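Local coordinates for proline dehydrogenase (Deinococcus radiodurans, PDB 4H6Q), which oxidises L-proline to (S)-1-pyrroline-5-carboxylate with the help of FAD, passing the electrons to a quinone in the first step of proline breakdown to glutamate, at residues I249-G261 / L270-P282. Numbering follows the deposited sequence.
Sequences IGKDAFEFQMLYG and LAAEGYRVRVYLP. With FAD (flavin-adenine dinucleotide), chain C; TFB (tetrahydrofuran-2-carboxylic acid), chain D; GOL (glycerol), chain E.
Phe256 joins parallel strands 254-259 and 277-282 through both backbone polar atoms, its N donating to Arg276 O and its O accepting from Arg278 N; Met258 O then accepts from Tyr280 N (2.8 Å) and Tyr260 N donates to Tyr280 O. At the loop end of the pair, a water accepts from Arg276 N and donates to Lys251 O and Phe254 O. Buried Glu255 OE1 is gripped twice, on its syn side by Arg278 NE (2.9 Å, a salt bridge in the guanidinium plane) and on its anti side by Gln257 NE2 (2.9 Å), from opposite faces of the carboxylate. Glu255 OE2 accepts from O1 of a glycerol, probably from the crystallisation liquor, and hydrogen-bonds Tyr226; Arg278 NH2 donates to the same O1, NH1 to Gly59 O, while Gln257 OE1 meets Arg189. On the other side of the sheet, the edge of Phe256 meets the face of Tyr275. Tyr280 lays a ring face on TFB CG, 3.4 Å from CZ, and bonds Asp137 through OH. A leucine here would probably leave Asp137 without that hydroxyl partner and the ligand ring without its flat cover. This beta-alpha-beta unit of the TIM barrel lines the flavin site with Gln257, Met258, Leu259 and Tyr280, the last probably critical for catalysis.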
# COMPACT_ATOMS: atom_id res chain seq x y z
N ILE A 249 10.84 14.65 16.20
CA ILE A 249 11.01 13.49 15.33
C ILE A 249 11.65 13.89 14.01
O ILE A 249 11.25 14.88 13.39
CB ILE A 249 9.65 12.80 15.17
CG1 ILE A 249 9.26 12.17 16.52
CG2 ILE A 249 9.68 11.73 14.05
CD1 ILE A 249 7.85 11.68 16.56
N GLY A 250 12.67 13.17 13.57
CA GLY A 250 13.33 13.56 12.33
C GLY A 250 12.48 13.31 11.09
O GLY A 250 11.64 12.38 11.05
N LYS A 251 12.70 14.13 10.05
CA LYS A 251 11.99 13.98 8.79
C LYS A 251 12.47 12.80 7.95
O LYS A 251 11.91 12.53 6.89
CB LYS A 251 12.02 15.29 8.00
CG LYS A 251 11.20 16.39 8.73
CD LYS A 251 11.25 17.74 7.98
CE LYS A 251 10.50 18.77 8.73
NZ LYS A 251 11.29 19.97 8.95
N ASP A 252 13.44 12.02 8.46
CA ASP A 252 13.86 10.75 7.89
C ASP A 252 13.17 9.56 8.58
O ASP A 252 13.41 8.39 8.19
CB ASP A 252 15.37 10.58 8.11
CG ASP A 252 15.76 10.63 9.64
OD1 ASP A 252 15.34 11.59 10.39
OD2 ASP A 252 16.53 9.72 10.09
N ALA A 253 12.33 9.82 9.58
CA ALA A 253 11.77 8.74 10.41
C ALA A 253 10.36 8.31 10.01
O ALA A 253 9.77 7.44 10.67
CB ALA A 253 11.78 9.18 11.87
N PHE A 254 9.82 8.92 8.96
CA PHE A 254 8.44 8.62 8.54
C PHE A 254 8.28 9.21 7.18
O PHE A 254 9.13 10.01 6.74
CB PHE A 254 7.40 9.23 9.51
CG PHE A 254 7.32 10.70 9.42
CD1 PHE A 254 6.36 11.32 8.63
CD2 PHE A 254 8.28 11.51 10.06
CE1 PHE A 254 6.32 12.73 8.51
CE2 PHE A 254 8.25 12.89 9.93
CZ PHE A 254 7.28 13.50 9.19
N GLU A 255 7.19 8.87 6.48
CA GLU A 255 6.91 9.49 5.18
C GLU A 255 5.41 9.64 5.04
O GLU A 255 4.62 8.87 5.65
CB GLU A 255 7.47 8.69 4.02
CG GLU A 255 6.87 7.27 3.85
CD GLU A 255 7.74 6.38 3.03
OE1 GLU A 255 7.23 5.62 2.15
OE2 GLU A 255 9.00 6.39 3.25
N PHE A 256 5.02 10.62 4.23
CA PHE A 256 3.63 10.74 3.77
C PHE A 256 3.49 9.87 2.54
O PHE A 256 4.43 9.72 1.74
CB PHE A 256 3.29 12.19 3.43
CG PHE A 256 3.22 13.08 4.63
CD1 PHE A 256 2.17 12.96 5.54
CD2 PHE A 256 4.27 13.95 4.91
CE1 PHE A 256 2.12 13.78 6.67
CE2 PHE A 256 4.23 14.76 6.01
CZ PHE A 256 3.16 14.68 6.92
N GLN A 257 2.28 9.30 2.36
CA GLN A 257 1.98 8.54 1.15
C GLN A 257 0.64 8.93 0.60
O GLN A 257 -0.29 9.25 1.36
CB GLN A 257 1.97 7.02 1.41
CG GLN A 257 3.36 6.48 1.82
CD GLN A 257 3.39 4.95 1.88
OE1 GLN A 257 2.35 4.30 1.81
NE2 GLN A 257 4.59 4.38 2.04
N MET A 258 0.52 8.94 -0.75
CA MET A 258 -0.72 9.34 -1.44
C MET A 258 -0.90 8.39 -2.62
O MET A 258 0.08 7.77 -3.11
CB MET A 258 -0.57 10.75 -2.03
CG MET A 258 -0.67 11.84 -0.99
SD MET A 258 0.91 12.24 -0.28
CE MET A 258 0.29 13.28 1.07
N LEU A 259 -2.15 8.28 -3.09
CA LEU A 259 -2.43 7.52 -4.29
C LEU A 259 -2.08 8.34 -5.54
O LEU A 259 -2.31 9.57 -5.57
CB LEU A 259 -3.89 7.04 -4.35
CG LEU A 259 -4.39 6.19 -3.14
CD1 LEU A 259 -5.89 5.81 -3.36
CD2 LEU A 259 -3.55 4.96 -2.99
N TYR A 260 -1.58 7.65 -6.55
CA TYR A 260 -1.30 8.30 -7.85
C TYR A 260 -2.49 9.14 -8.29
O TYR A 260 -3.65 8.63 -8.32
CB TYR A 260 -0.98 7.21 -8.86
CG TYR A 260 -0.61 7.66 -10.25
CD1 TYR A 260 0.57 8.37 -10.55
CD2 TYR A 260 -1.45 7.35 -11.32
CE1 TYR A 260 0.90 8.69 -11.91
CE2 TYR A 260 -1.17 7.70 -12.60
CZ TYR A 260 -0.03 8.36 -12.89
OH TYR A 260 0.14 8.67 -14.23
N GLY A 261 -2.25 10.40 -8.65
CA GLY A 261 -3.31 11.25 -9.20
C GLY A 261 -4.10 12.04 -8.20
O GLY A 261 -4.96 12.83 -8.62
N LEU A 270 4.92 18.96 -0.12
CA LEU A 270 5.56 18.24 1.00
C LEU A 270 7.00 17.88 0.67
O LEU A 270 7.90 18.04 1.52
CB LEU A 270 4.74 16.98 1.33
CG LEU A 270 3.39 17.26 1.98
CD1 LEU A 270 2.53 15.99 2.01
CD2 LEU A 270 3.61 17.81 3.37
N ALA A 271 7.28 17.47 -0.56
CA ALA A 271 8.65 17.15 -0.94
C ALA A 271 9.51 18.41 -0.92
O ALA A 271 10.68 18.41 -0.48
CB ALA A 271 8.66 16.55 -2.34
N ALA A 272 8.95 19.54 -1.34
CA ALA A 272 9.70 20.80 -1.34
C ALA A 272 10.00 21.26 0.09
O ALA A 272 10.96 21.96 0.32
CB ALA A 272 8.94 21.89 -2.13
N GLU A 273 9.17 20.90 1.05
CA GLU A 273 9.38 21.23 2.46
C GLU A 273 10.36 20.25 3.11
O GLU A 273 10.72 20.44 4.28
CB GLU A 273 8.03 21.19 3.20
CG GLU A 273 7.14 22.32 2.80
CD GLU A 273 5.76 22.28 3.43
OE1 GLU A 273 5.42 21.28 4.08
OE2 GLU A 273 4.99 23.27 3.27
N GLY A 274 10.81 19.22 2.39
CA GLY A 274 11.79 18.29 2.97
C GLY A 274 11.16 17.08 3.63
O GLY A 274 11.89 16.30 4.25
N TYR A 275 9.83 16.89 3.53
CA TYR A 275 9.24 15.62 3.98
C TYR A 275 9.44 14.53 2.95
O TYR A 275 9.51 14.80 1.74
CB TYR A 275 7.74 15.80 4.26
CG TYR A 275 7.47 16.78 5.38
CD1 TYR A 275 7.62 16.40 6.74
CD2 TYR A 275 7.16 18.09 5.11
CE1 TYR A 275 7.40 17.29 7.74
CE2 TYR A 275 6.94 19.02 6.12
CZ TYR A 275 7.07 18.63 7.43
OH TYR A 275 6.85 19.57 8.44
N ARG A 276 9.52 13.30 3.39
CA ARG A 276 9.47 12.18 2.46
C ARG A 276 8.04 11.99 1.98
O ARG A 276 7.11 11.99 2.80
CB ARG A 276 9.90 10.90 3.17
CG ARG A 276 11.40 10.87 3.51
CD ARG A 276 11.79 9.59 4.27
NE ARG A 276 13.26 9.56 4.41
CZ ARG A 276 13.93 8.47 4.76
NH1 ARG A 276 13.24 7.37 5.04
NH2 ARG A 276 15.27 8.49 4.85
N VAL A 277 7.90 11.74 0.68
CA VAL A 277 6.60 11.45 0.07
C VAL A 277 6.79 10.24 -0.84
O VAL A 277 7.73 10.19 -1.64
CB VAL A 277 6.07 12.62 -0.77
CG1 VAL A 277 4.68 12.28 -1.38
CG2 VAL A 277 6.02 13.92 0.03
N ARG A 278 5.90 9.25 -0.75
CA ARG A 278 5.96 8.07 -1.62
C ARG A 278 4.57 7.79 -2.15
O ARG A 278 3.63 7.62 -1.38
CB ARG A 278 6.49 6.86 -0.85
CG ARG A 278 6.72 5.65 -1.77
CD ARG A 278 7.17 4.43 -0.97
NE ARG A 278 8.46 4.58 -0.25
CZ ARG A 278 9.66 4.33 -0.78
NH1 ARG A 278 9.80 4.00 -2.07
NH2 ARG A 278 10.71 4.37 0.03
N VAL A 279 4.45 7.72 -3.48
CA VAL A 279 3.16 7.60 -4.12
C VAL A 279 2.89 6.17 -4.52
O VAL A 279 3.74 5.48 -5.12
CB VAL A 279 3.08 8.54 -5.36
CG1 VAL A 279 1.93 8.19 -6.29
CG2 VAL A 279 2.98 9.97 -4.88
N TYR A 280 1.66 5.68 -4.17
CA TYR A 280 1.19 4.36 -4.54
C TYR A 280 0.85 4.39 -6.03
O TYR A 280 -0.03 5.15 -6.46
CB TYR A 280 -0.03 4.03 -3.65
CG TYR A 280 -0.48 2.59 -3.66
CD1 TYR A 280 -0.24 1.74 -2.56
CD2 TYR A 280 -1.22 2.05 -4.75
CE1 TYR A 280 -0.64 0.42 -2.55
CE2 TYR A 280 -1.64 0.72 -4.76
CZ TYR A 280 -1.32 -0.09 -3.65
OH TYR A 280 -1.75 -1.38 -3.73
N LEU A 281 1.56 3.55 -6.79
CA LEU A 281 1.63 3.65 -8.25
C LEU A 281 1.15 2.34 -8.86
O LEU A 281 1.88 1.39 -9.00
CB LEU A 281 3.05 3.98 -8.70
CG LEU A 281 3.24 4.49 -10.13
CD1 LEU A 281 3.00 3.45 -11.23
CD2 LEU A 281 2.46 5.74 -10.33
N PRO A 282 -0.17 2.26 -9.18
CA PRO A 282 -0.75 0.99 -9.66
C PRO A 282 -0.74 0.91 -11.18
O PRO A 282 -0.81 1.94 -11.88
CB PRO A 282 -2.17 1.07 -9.13
CG PRO A 282 -2.49 2.53 -9.13
CD PRO A 282 -1.20 3.31 -9.00
PA FAD C . -10.77 11.07 2.88
O1A FAD C . -11.28 11.61 4.23
O2A FAD C . -11.55 10.02 2.22
O5B FAD C . -10.54 12.12 1.83
C5B FAD C . -9.76 13.27 2.14
C4B FAD C . -9.63 14.23 0.97
O4B FAD C . -8.71 13.67 0.06
C3B FAD C . -10.87 14.39 0.17
O3B FAD C . -11.80 15.32 0.70
C2B FAD C . -10.31 14.78 -1.14
O2B FAD C . -9.82 16.11 -1.14
C1B FAD C . -9.15 13.84 -1.25
N9A FAD C . -9.49 12.54 -1.83
C8A FAD C . -9.36 11.30 -1.21
N7A FAD C . -9.75 10.31 -2.02
C5A FAD C . -10.12 10.90 -3.22
C6A FAD C . -10.61 10.41 -4.42
N6A FAD C . -10.80 9.01 -4.63
N1A FAD C . -10.89 11.28 -5.40
C2A FAD C . -10.71 12.61 -5.25
N3A FAD C . -10.25 13.15 -4.11
C4A FAD C . -9.95 12.31 -3.12
N1 FAD C . -6.93 1.32 2.67
C2 FAD C . -7.00 -0.02 2.93
O2 FAD C . -8.11 -0.46 3.47
N3 FAD C . -5.97 -0.88 2.66
C4 FAD C . -4.78 -0.43 2.10
O4 FAD C . -3.78 -1.30 1.83
C4X FAD C . -4.65 0.99 1.80
N5 FAD C . -3.50 1.50 1.24
C5X FAD C . -3.44 2.85 1.02
C6 FAD C . -2.28 3.40 0.46
C7 FAD C . -2.18 4.80 0.25
C7M FAD C . -0.91 5.40 -0.35
C8 FAD C . -3.28 5.62 0.61
C8M FAD C . -3.21 7.11 0.42
C9 FAD C . -4.45 5.06 1.14
C9A FAD C . -4.53 3.70 1.36
N10 FAD C . -5.71 3.17 1.92
C10 FAD C . -5.78 1.82 2.13
C1' FAD C . -6.83 4.01 2.31
C2' FAD C . -7.98 4.11 1.37
O2' FAD C . -7.43 3.98 0.06
C3' FAD C . -8.59 5.42 1.93
O3' FAD C . -9.65 5.25 2.82
C4' FAD C . -8.90 6.50 0.97
O4' FAD C . -7.69 6.79 0.36
C5' FAD C . -9.43 7.70 1.75
O5' FAD C . -8.68 8.82 1.40
P FAD C . -8.08 9.82 2.49
O1P FAD C . -7.30 9.24 3.71
O2P FAD C . -7.44 10.93 1.60
O3P FAD C . -9.33 10.63 3.12
OA TFB D . -5.32 -0.43 -1.07
CA TFB D . -6.25 0.54 -1.53
C TFB D . -7.07 0.00 -2.69
OB TFB D . -8.10 0.62 -3.04
CB TFB D . -5.46 1.70 -1.98
CG TFB D . -4.15 1.14 -2.28
CD TFB D . -4.00 -0.12 -1.51
OXT TFB D . -6.73 -1.07 -3.31
C1 GOL E . 11.07 3.84 4.02
O1 GOL E . 10.12 4.00 2.97
C2 GOL E . 12.20 2.89 3.68
O2 GOL E . 13.06 3.63 2.85
C3 GOL E . 11.64 1.68 2.93
O3 GOL E . 12.64 0.70 2.74
O HOH W 1 9.28 12.96 6.23
O HOH W 2 13.18 13.92 4.53